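Local coordinates for protein M32 carboxypeptidase (Chitinophagaceae bacterium, PDB 7A03) that probably removes amino acids one at a time from the C-terminal ends of peptides, as a metal-dependent carboxypeptidase of the M32 family, at residues L31-D34 with Q35-L39; A107-S110 with E111-Q115; H205-R208 with D209-W212; N256-N260 with M261-C265. One frame throughout, in Å; residues are numbered along the deposited sequence.

How the contacts relate
All four contacts are local, each between consecutive residues of one chain, and they fall on four helices, at different points along them. None is fully buried. Contact 2 lies inside helix 103-126, at the surface; contact 1, also a surface contact, is a helix C-terminus, where one carbonyl gathers several N-H groups. Contacts 3 and 4 are helix N-termini, both partly buried, each with an aspartate as N-cap and each with water in its first turn. Their centres are about 10 Å apart and they bring helices 208-222 and 258-277 together: Phe206 packs on Phe258, and Met261 on the backbone of Gln211. Contact 2 is remote, its centre about 43 Å from that of contact 3.

Contact 1. Residues L31-D34 with Q35-L39; sequences LGWD and QETYL
The last turn of helix 9-37 closes on Asp34 O, which accepts from Thr37 N, Tyr38 N and Leu39 N at 2.9 to 3.0 Å. The three donors approach differently: Tyr38 N lies in the carbonyl plane on a lone pair, Leu39 N is tilted 34° from that plane and Thr37 N stands well above it. One oxygen ties down the residues where the chain leaves the helix, Tyr38 being the first outside helical phi/psi. Thr37 turns its hydroxyl back along the helix, with OG1 placed between the backbone N and the carbonyl carbon (chi1 52°), and OG1 donates to Trp33 O at 2.8 Å. The same hydroxyl sits over one face of the Trp33 indole, 3.6 Å above its plane, while Thr37 CG2 makes a CH-pi contact over the five-membered ring, 4.2 Å from its centroid. Tyr38 is met at its edge by Trp33 CH2, which lies 3.9 Å from Tyr38 CE2; the two rings meet obliquely, their planes at 60°. The Asp34 carboxylate forms a salt bridge with Arg47 of helix 44-62, whereas Tyr38 OH bonds to Asp232 of strand 229-233 and Trp33 makes a cation-pi contact with Arg248 of strand 247-251.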
loop_
_atom_site.group_PDB
_atom_site.type_symbol
_atom_site.label_atom_id
_atom_site.label_comp_id
_atom_site.label_asym_id
_atom_site.label_seq_id
_atom_site.Cartn_x
_atom_site.Cartn_y
_atom_site.Cartn_z
ATOM N N LEU A 31 14.851 -13.769 -3.964
ATOM C CA LEU A 31 15.358 -13.471 -5.300
ATOM C C LEU A 31 14.897 -12.094 -5.778
ATOM O O LEU A 31 15.656 -11.363 -6.426
ATOM C CB LEU A 31 14.960 -14.587 -6.278
ATOM C CG LEU A 31 15.993 -15.713 -6.413
ATOM C CD1 LEU A 31 16.213 -16.458 -5.092
ATOM C CD2 LEU A 31 15.551 -16.673 -7.543
ATOM N N GLY A 32 13.667 -11.696 -5.439
ATOM C CA GLY A 32 13.200 -10.378 -5.863
ATOM C C GLY A 32 13.835 -9.248 -5.069
ATOM O O GLY A 32 14.116 -8.160 -5.610
ATOM N N TRP A 33 14.133 -9.509 -3.796
ATOM C CA TRP A 33 14.814 -8.521 -2.973
ATOM C C TRP A 33 16.215 -8.285 -3.508
ATOM O O TRP A 33 16.641 -7.132 -3.700
ATOM C CB TRP A 33 14.862 -9.009 -1.524
ATOM C CG TRP A 33 15.778 -8.204 -0.657
ATOM C CD1 TRP A 33 15.475 -7.054 0.009
ATOM C CD2 TRP A 33 17.163 -8.475 -0.373
ATOM N NE1 TRP A 33 16.575 -6.591 0.696
ATOM C CE2 TRP A 33 17.622 -7.456 0.485
ATOM C CE3 TRP A 33 18.050 -9.497 -0.737
ATOM C CZ2 TRP A 33 18.940 -7.410 0.968
ATOM C CZ3 TRP A 33 19.354 -9.446 -0.267
ATOM C CH2 TRP A 33 19.788 -8.421 0.582
ATOM N N ASP A 34 16.914 -9.384 -3.834
ATOM C CA ASP A 34 18.254 -9.249 -4.380
ATOM C C ASP A 34 18.218 -8.577 -5.745
ATOM O O ASP A 34 19.091 -7.761 -6.068
ATOM C CB ASP A 34 18.906 -10.626 -4.441
ATOM C CG ASP A 34 20.271 -10.586 -5.070
ATOM O OD1 ASP A 34 21.235 -10.163 -4.381
ATOM O OD2 ASP A 34 20.357 -10.960 -6.262
ATOM N N GLN A 35 17.183 -8.877 -6.536
ATOM C CA GLN A 35 16.997 -8.228 -7.826
ATOM C C GLN A 35 16.960 -6.716 -7.679
ATOM O O GLN A 35 17.466 -5.993 -8.543
ATOM C CB GLN A 35 15.694 -8.738 -8.434
ATOM C CG GLN A 35 15.318 -8.214 -9.803
ATOM C CD GLN A 35 14.122 -8.998 -10.343
ATOM O OE1 GLN A 35 13.062 -9.021 -9.722
ATOM N NE2 GLN A 35 14.300 -9.664 -11.477
ATOM N N GLU A 36 16.357 -6.223 -6.592
ATOM C CA GLU A 36 16.288 -4.780 -6.381
ATOM C C GLU A 36 17.515 -4.194 -5.695
ATOM O O GLU A 36 17.686 -2.964 -5.704
ATOM C CB GLU A 36 15.050 -4.413 -5.549
ATOM C CG GLU A 36 13.716 -4.764 -6.240
ATOM C CD GLU A 36 13.548 -4.050 -7.567
ATOM O OE1 GLU A 36 13.838 -2.835 -7.645
ATOM O OE2 GLU A 36 13.127 -4.708 -8.541
ATOM N N THR A 37 18.354 -5.010 -5.064
ATOM C CA THR A 37 19.395 -4.420 -4.226
ATOM C C THR A 37 20.806 -4.692 -4.719
ATOM O O THR A 37 21.620 -3.762 -4.775
ATOM C CB THR A 37 19.258 -4.907 -2.787
ATOM O OG1 THR A 37 19.186 -6.338 -2.786
ATOM C CG2 THR A 37 18.001 -4.333 -2.150
ATOM N N TYR A 38 21.140 -5.945 -5.036
ATOM C CA TYR A 38 22.526 -6.321 -5.285
ATOM C C TYR A 38 22.765 -7.024 -6.609
ATOM O O TYR A 38 23.933 -7.213 -6.977
ATOM C CB TYR A 38 23.076 -7.185 -4.132
ATOM C CG TYR A 38 23.177 -6.363 -2.858
ATOM C CD1 TYR A 38 24.126 -5.360 -2.744
ATOM C CD2 TYR A 38 22.290 -6.550 -1.806
ATOM C CE1 TYR A 38 24.218 -4.578 -1.605
ATOM C CE2 TYR A 38 22.371 -5.783 -0.662
ATOM C CZ TYR A 38 23.335 -4.795 -0.570
ATOM O OH TYR A 38 23.435 -4.007 0.565
ATOM N N LEU A 39 21.726 -7.382 -7.342
ATOM C CA LEU A 39 21.876 -8.130 -8.582
ATOM C C LEU A 39 22.756 -7.400 -9.595
ATOM O O LEU A 39 22.449 -6.254 -9.963
ATOM C CB LEU A 39 20.479 -8.317 -9.168
ATOM C CG LEU A 39 20.421 -8.917 -10.566
ATOM C CD1 LEU A 39 20.816 -10.366 -10.514
ATOM C CD2 LEU A 39 19.022 -8.766 -11.163
#

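Contact 2. Residues A107-S110 with E111-Q115; sequences AEIS and EATNQ
Backbone hydrogen bonds supply the regular part of this contact between Ala107-Ser110 and Glu111-Gln115. Glu111 N donates to Ala107 O, Ala112 N to Glu108 O, Thr113 N to Ile109 O and Asn114 N to Ser110 O, all between 2.9 and 3.0 Å. These are the i+4 to i bonds of a continuous alpha helix.

One side-chain hydrogen bond is added to it. Thr113 OG1 donates to Ile109 O at 2.7 Å, reaching the oxygen from the face of the carbonyl plane opposite to that used by Thr113 N, so the oxygen is gripped by two donors from a single residue. The torsion that allows this sets OG1 anti to the carbonyl carbon of Thr113 and beside its backbone N (chi1 -54°), which turns the hydroxyl back toward the preceding turn.

Other contacts are van der Waals. Glu111 runs back along the helix surface: its CG lies 3.1 Å from Ala107 O, and its OE2 comes within 4.1 Å of Ala107 CB. Around Ser110 O, the Asn114 amide comes close through CG at 3.4 Å. Ile109 and Thr113 cross at a slant, with Ile109 CG2 4.1 Å from Thr113 OG1.

Electrostatically, Glu108 OE2 and Glu111 OE1 are like charges 6.5 Å apart, which probably repel only mildly.

A different side faces helix 129-150, where Ala112, Thr113 and Glu108 pack, while Ser110, Glu111 and Asn114 lie on the exposed side. This is consistent with an amphipathic surface helix, here helix 103-126 of a largely helical M32 fold.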
loop_
_atom_site.group_PDB
_atom_site.type_symbol
_atom_site.label_atom_id
_atom_site.label_comp_id
_atom_site.label_asym_id
_atom_site.label_seq_id
_atom_site.Cartn_x
_atom_site.Cartn_y
_atom_site.Cartn_z
ATOM N N ALA A 107 -4.456 -18.082 -19.933
ATOM C CA ALA A 107 -3.436 -17.873 -20.955
ATOM C C ALA A 107 -3.615 -16.530 -21.661
ATOM O O ALA A 107 -2.630 -15.823 -21.922
ATOM C CB ALA A 107 -3.460 -19.030 -21.957
ATOM N N GLU A 108 -4.863 -16.166 -21.977
ATOM C CA GLU A 108 -5.139 -14.890 -22.639
ATOM C C GLU A 108 -4.719 -13.708 -21.772
ATOM O O GLU A 108 -4.119 -12.748 -22.271
ATOM C CB GLU A 108 -6.618 -14.794 -22.995
ATOM C CG GLU A 108 -7.027 -15.718 -24.131
ATOM C CD GLU A 108 -8.521 -15.908 -24.205
ATOM O OE1 GLU A 108 -9.230 -15.392 -23.317
ATOM O OE2 GLU A 108 -8.990 -16.578 -25.150
ATOM N N ILE A 109 -5.021 -13.766 -20.470
ATOM C CA ILE A 109 -4.616 -12.704 -19.552
ATOM C C ILE A 109 -3.098 -12.593 -19.496
ATOM O O ILE A 109 -2.542 -11.489 -19.502
ATOM C CB ILE A 109 -5.242 -12.917 -18.158
ATOM C CG1 ILE A 109 -6.761 -12.705 -18.210
ATOM C CG2 ILE A 109 -4.596 -11.990 -17.125
ATOM C CD1 ILE A 109 -7.455 -12.846 -16.873
ATOM N N SER A 110 -2.397 -13.734 -19.468
ATOM C CA SER A 110 -0.939 -13.693 -19.444
ATOM C C SER A 110 -0.377 -13.051 -20.716
ATOM O O SER A 110 0.523 -12.196 -20.658
ATOM C CB SER A 110 -0.379 -15.104 -19.228
ATOM O OG SER A 110 1.036 -15.103 -19.221
ATOM N N GLU A 111 -0.896 -13.457 -21.878
ATOM C CA GLU A 111 -0.415 -12.906 -23.145
ATOM C C GLU A 111 -0.680 -11.405 -23.216
ATOM O O GLU A 111 0.197 -10.619 -23.606
ATOM C CB GLU A 111 -1.101 -13.614 -24.316
ATOM C CG GLU A 111 -0.894 -15.126 -24.390
ATOM C CD GLU A 111 -1.932 -15.823 -25.273
ATOM O OE1 GLU A 111 -2.713 -15.122 -25.954
ATOM O OE2 GLU A 111 -1.977 -17.072 -25.278
ATOM N N ALA A 112 -1.885 -10.991 -22.819
ATOM C CA ALA A 112 -2.243 -9.579 -22.873
ATOM C C ALA A 112 -1.432 -8.756 -21.884
ATOM O O ALA A 112 -1.124 -7.592 -22.158
ATOM C CB ALA A 112 -3.741 -9.408 -22.626
ATOM N N THR A 113 -1.053 -9.339 -20.745
ATOM C CA THR A 113 -0.190 -8.617 -19.817
ATOM C C THR A 113 1.208 -8.416 -20.400
ATOM O O THR A 113 1.786 -7.329 -20.278
ATOM C CB THR A 113 -0.141 -9.331 -18.464
ATOM O OG1 THR A 113 -1.473 -9.533 -17.974
ATOM C CG2 THR A 113 0.624 -8.487 -17.451
ATOM N N ASN A 114 1.767 -9.447 -21.043
ATOM C CA ASN A 114 3.053 -9.262 -21.723
ATOM C C ASN A 114 2.970 -8.133 -22.750
ATOM O O ASN A 114 3.837 -7.237 -22.806
ATOM C CB ASN A 114 3.466 -10.563 -22.416
ATOM C CG ASN A 114 3.789 -11.670 -21.438
ATOM O OD1 ASN A 114 4.016 -11.424 -20.252
ATOM N ND2 ASN A 114 3.820 -12.904 -21.933
ATOM N N GLN A 115 1.927 -8.172 -23.579
ATOM C CA GLN A 115 1.774 -7.168 -24.626
ATOM C C GLN A 115 1.607 -5.776 -24.035
ATOM O O GLN A 115 2.175 -4.807 -24.551
ATOM C CB GLN A 115 0.606 -7.538 -25.538
ATOM C CG GLN A 115 0.780 -8.921 -26.152
ATOM C CD GLN A 115 -0.495 -9.482 -26.756
ATOM O OE1 GLN A 115 -1.602 -9.156 -26.327
ATOM N NE2 GLN A 115 -0.339 -10.348 -27.753
#

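Contact 3. Residues H205-R208 with D209-W212; sequences HFDR and DKQW
Gln211 reaches back past the start of helix 208-222 to Phe206, and this is the tightly packed side of the contact. Gln211 NE2 donates to Phe206 O at 2.9 Å, with an N-H...O angle of 161°; the oxygen lies close to the Gln211 amide plane, but the donor stands above the carbonyl plane of Phe206. Since NE2 also bonds to Asp254 O in another loop, the buried amide ties the helix start to two backbone carbonyls. Gln211 NE2 also touches Phe206 CB at 3.5 Å, and the phenyl ring beyond packs on Phe258 and edge-to-face on Phe325. Asp207 is the N-cap: with CG anti to its backbone N (chi1 180°), its carboxylate swings over the first turn and OD2 accepts from Lys210 N at 2.9 Å, met on the anti side, a little out of the carboxylate plane. The backbone ladder starts at the cap itself, Gln211 N donating to Asp207 O. On the looser, more exposed side, water 1 donates to Asp207 OD1 at 2.6 Å and accepts from Asp209 N at 3.1 Å. Lys210 lays its chain against the cap, CD 3.8 Å from Asp207 CB, but NZ stays 4.7 Å from Asp207 OD2.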
loop_
_atom_site.group_PDB
_atom_site.type_symbol
_atom_site.label_atom_id
_atom_site.label_comp_id
_atom_site.label_asym_id
_atom_site.label_seq_id
_atom_site.Cartn_x
_atom_site.Cartn_y
_atom_site.Cartn_z
ATOM N N HIS A 205 21.628 21.027 0.914
ATOM C CA HIS A 205 22.422 19.803 0.835
ATOM C C HIS A 205 22.402 19.094 2.182
ATOM O O HIS A 205 22.855 19.649 3.188
ATOM C CB HIS A 205 23.871 20.102 0.438
ATOM C CG HIS A 205 24.758 18.892 0.469
ATOM N ND1 HIS A 205 24.866 18.021 -0.593
ATOM C CD2 HIS A 205 25.570 18.404 1.439
ATOM C CE1 HIS A 205 25.708 17.050 -0.282
ATOM N NE2 HIS A 205 26.153 17.262 0.944
ATOM N N PHE A 206 21.920 17.851 2.192
ATOM C CA PHE A 206 21.819 17.049 3.408
ATOM C C PHE A 206 22.704 15.816 3.253
ATOM O O PHE A 206 22.368 14.898 2.497
ATOM C CB PHE A 206 20.361 16.670 3.692
ATOM C CG PHE A 206 19.517 17.827 4.157
ATOM C CD1 PHE A 206 18.968 18.708 3.242
ATOM C CD2 PHE A 206 19.279 18.033 5.513
ATOM C CE1 PHE A 206 18.189 19.784 3.666
ATOM C CE2 PHE A 206 18.484 19.098 5.954
ATOM C CZ PHE A 206 17.946 19.976 5.022
ATOM N N ASP A 207 23.823 15.806 3.985
ATOM C CA ASP A 207 24.835 14.755 3.871
ATOM C C ASP A 207 24.232 13.355 3.836
ATOM O O ASP A 207 23.432 12.980 4.699
ATOM C CB ASP A 207 25.826 14.871 5.036
ATOM C CG ASP A 207 26.911 13.805 4.994
ATOM O OD1 ASP A 207 27.851 13.963 4.195
ATOM O OD2 ASP A 207 26.833 12.817 5.765
ATOM N N ARG A 208 24.672 12.568 2.851
ATOM C CA ARG A 208 24.080 11.255 2.614
ATOM C C ARG A 208 24.296 10.315 3.792
ATOM O O ARG A 208 23.377 9.584 4.186
ATOM C CB ARG A 208 24.670 10.650 1.337
ATOM C CG ARG A 208 24.256 9.218 1.081
ATOM C CD ARG A 208 24.860 8.697 -0.206
ATOM N NE ARG A 208 24.173 7.493 -0.661
ATOM C CZ ARG A 208 23.138 7.496 -1.497
ATOM N NH1 ARG A 208 22.672 8.643 -1.973
ATOM N NH2 ARG A 208 22.570 6.352 -1.858
ATOM N N ASP A 209 25.506 10.296 4.354
ATOM C CA ASP A 209 25.782 9.376 5.455
ATOM C C ASP A 209 24.993 9.762 6.701
ATOM O O ASP A 209 24.509 8.886 7.434
ATOM C CB ASP A 209 27.290 9.312 5.729
ATOM C CG ASP A 209 28.036 8.482 4.691
ATOM O OD1 ASP A 209 27.378 7.877 3.809
ATOM O OD2 ASP A 209 29.282 8.432 4.757
ATOM N N LYS A 210 24.830 11.071 6.936
ATOM C CA LYS A 210 23.993 11.526 8.041
ATOM C C LYS A 210 22.533 11.143 7.819
ATOM O O LYS A 210 21.861 10.689 8.748
ATOM C CB LYS A 210 24.129 13.038 8.224
ATOM C CG LYS A 210 25.439 13.495 8.881
ATOM C CD LYS A 210 25.543 15.019 8.820
ATOM C CE LYS A 210 26.483 15.570 9.872
ATOM N NZ LYS A 210 27.701 14.729 10.010
ATOM N N GLN A 211 22.028 11.291 6.596
ATOM C CA GLN A 211 20.661 10.837 6.333
ATOM C C GLN A 211 20.519 9.340 6.584
ATOM O O GLN A 211 19.537 8.884 7.194
ATOM C CB GLN A 211 20.234 11.186 4.910
ATOM C CG GLN A 211 20.031 12.666 4.666
ATOM C CD GLN A 211 19.221 12.906 3.429
ATOM O OE1 GLN A 211 18.051 12.534 3.371
ATOM N NE2 GLN A 211 19.829 13.506 2.421
ATOM N N TRP A 212 21.475 8.549 6.094
ATOM C CA TRP A 212 21.386 7.102 6.263
ATOM C C TRP A 212 21.265 6.738 7.735
ATOM O O TRP A 212 20.364 5.976 8.137
ATOM C CB TRP A 212 22.611 6.430 5.645
ATOM C CG TRP A 212 22.662 4.978 5.951
ATOM C CD1 TRP A 212 23.367 4.383 6.946
ATOM C CD2 TRP A 212 21.970 3.924 5.261
ATOM N NE1 TRP A 212 23.167 3.023 6.927
ATOM C CE2 TRP A 212 22.298 2.715 5.913
ATOM C CE3 TRP A 212 21.087 3.887 4.175
ATOM C CZ2 TRP A 212 21.809 1.473 5.488
ATOM C CZ3 TRP A 212 20.596 2.643 3.749
ATOM C CH2 TRP A 212 20.949 1.461 4.416
HETATM O O HOH W 1 28.020 11.586 3.118
#

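Contact 4. Residues N256-N260 with M261-C265; sequences NDFSN and MTWSC
At the N-terminus of helix 258-277 the Phe258 and Trp263 rings meet obliquely, their planes 89° apart, with Phe258 CD2 4.0 Å from Trp263 CZ3. Phe258 O lies in the plane of the indole at its edge, 3.5 Å from Trp263 CZ3, while Thr262 CG2 sits over one indole face toward the rim and Trp263 NE1 donates to Gly308 O. Water 3 occupies one face of the Phe258 ring. The N-cap of the helix is Asp257, whose OD1 accepts from Ser259 N at 3.0 Å, from above the carboxylate plane. The same helix carries an HExxH pattern, consistent with the zinc-binding motif of M32 peptidases, although no metal is bound here. Two waters complete the weakly bonded first turn. Water 2 lies between Asp257 O and Met261 N, accepting from the latter, in place of a direct backbone bond; water 3 links a carbonyl to a side-chain hydroxyl, donating to Phe258 O and accepting from Thr262 OG1 at 2.8 Å. Regular bonding begins with Ser264: its N meets Asn260 O at 3.0 Å, nearly along the carbonyl bond, and its OG, beside its own N (chi1 -70°), donates to Asn260 O from above the carbonyl plane at 3.1 Å.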
loop_
_atom_site.group_PDB
_atom_site.type_symbol
_atom_site.label_atom_id
_atom_site.label_comp_id
_atom_site.label_asym_id
_atom_site.label_seq_id
_atom_site.Cartn_x
_atom_site.Cartn_y
_atom_site.Cartn_z
ATOM N N ASN A 256 19.827 16.412 -1.949
ATOM C CA ASN A 256 19.286 17.757 -2.123
ATOM C C ASN A 256 17.781 17.815 -1.904
ATOM O O ASN A 256 17.120 18.740 -2.387
ATOM C CB ASN A 256 19.643 18.317 -3.499
ATOM C CG ASN A 256 21.134 18.278 -3.762
ATOM O OD1 ASN A 256 21.919 18.916 -3.060
ATOM N ND2 ASN A 256 21.531 17.514 -4.768
ATOM N N ASP A 257 17.221 16.845 -1.195
ATOM C CA ASP A 257 15.797 16.874 -0.881
ATOM C C ASP A 257 15.595 16.062 0.390
ATOM O O ASP A 257 15.459 14.834 0.342
ATOM C CB ASP A 257 14.964 16.332 -2.029
ATOM C CG ASP A 257 13.487 16.537 -1.812
ATOM O OD1 ASP A 257 13.102 16.945 -0.691
ATOM O OD2 ASP A 257 12.713 16.304 -2.768
ATOM N N PHE A 258 15.554 16.759 1.519
ATOM C CA PHE A 258 15.376 16.097 2.795
ATOM C C PHE A 258 14.001 15.445 2.936
ATOM O O PHE A 258 13.835 14.562 3.784
ATOM C CB PHE A 258 15.613 17.101 3.934
ATOM C CG PHE A 258 15.660 16.467 5.286
ATOM C CD1 PHE A 258 16.747 15.688 5.667
ATOM C CD2 PHE A 258 14.615 16.627 6.183
ATOM C CE1 PHE A 258 16.783 15.093 6.925
ATOM C CE2 PHE A 258 14.653 16.037 7.441
ATOM C CZ PHE A 258 15.738 15.271 7.809
ATOM N N SER A 259 13.017 15.847 2.123
ATOM C CA SER A 259 11.667 15.284 2.227
ATOM C C SER A 259 11.618 13.801 1.881
ATOM O O SER A 259 10.663 13.109 2.248
ATOM C CB SER A 259 10.720 16.024 1.279
ATOM O OG SER A 259 10.696 17.411 1.555
ATOM N N ASN A 260 12.627 13.293 1.194
ATOM C CA ASN A 260 12.529 11.965 0.595
ATOM C C ASN A 260 12.775 10.869 1.627
ATOM O O ASN A 260 11.844 10.175 2.060
ATOM C CB ASN A 260 13.504 11.874 -0.582
ATOM C CG ASN A 260 13.232 10.695 -1.486
ATOM O OD1 ASN A 260 12.940 9.592 -1.025
ATOM N ND2 ASN A 260 13.352 10.918 -2.792
ATOM N N MET A 261 14.032 10.715 2.032
ATOM C CA MET A 261 14.433 9.508 2.739
ATOM C C MET A 261 13.722 9.350 4.071
ATOM O O MET A 261 13.277 8.247 4.404
ATOM C CB MET A 261 15.945 9.479 2.944
ATOM C CG MET A 261 16.446 8.161 3.502
ATOM S SD MET A 261 17.674 8.332 4.834
ATOM C CE MET A 261 16.682 9.123 6.111
ATOM N N THR A 262 13.652 10.425 4.871
ATOM C CA THR A 262 13.197 10.277 6.248
ATOM C C THR A 262 11.785 9.698 6.287
ATOM O O THR A 262 11.503 8.734 7.023
ATOM C CB THR A 262 13.289 11.627 6.972
ATOM O OG1 THR A 262 14.664 11.864 7.320
ATOM C CG2 THR A 262 12.445 11.641 8.238
ATOM N N TRP A 263 10.895 10.258 5.464
ATOM C CA TRP A 263 9.517 9.781 5.438
ATOM C C TRP A 263 9.377 8.456 4.696
ATOM O O TRP A 263 8.492 7.659 5.046
ATOM C CB TRP A 263 8.551 10.875 4.949
ATOM C CG TRP A 263 8.435 11.951 5.997
ATOM C CD1 TRP A 263 7.535 12.017 7.018
ATOM C CD2 TRP A 263 9.334 13.048 6.187
ATOM N NE1 TRP A 263 7.803 13.107 7.816
ATOM C CE2 TRP A 263 8.894 13.767 7.313
ATOM C CE3 TRP A 263 10.450 13.513 5.488
ATOM C CZ2 TRP A 263 9.546 14.910 7.762
ATOM C CZ3 TRP A 263 11.099 14.635 5.937
ATOM C CH2 TRP A 263 10.652 15.320 7.065
ATOM N N SER A 264 10.229 8.178 3.698
ATOM C CA SER A 264 10.235 6.829 3.130
ATOM C C SER A 264 10.560 5.797 4.212
ATOM O O SER A 264 9.936 4.725 4.294
ATOM C CB SER A 264 11.264 6.726 2.001
ATOM O OG SER A 264 10.873 7.466 0.862
ATOM N N CYS A 265 11.573 6.096 5.027
ATOM C CA CYS A 265 12.006 5.166 6.057
ATOM C C CYS A 265 10.893 4.947 7.072
ATOM O O CYS A 265 10.618 3.815 7.470
ATOM C CB CYS A 265 13.201 5.781 6.777
ATOM S SG CYS A 265 14.759 5.608 5.914
HETATM O O HOH W 2 16.451 12.258 1.017
HETATM O O HOH W 3 15.547 12.693 4.751
#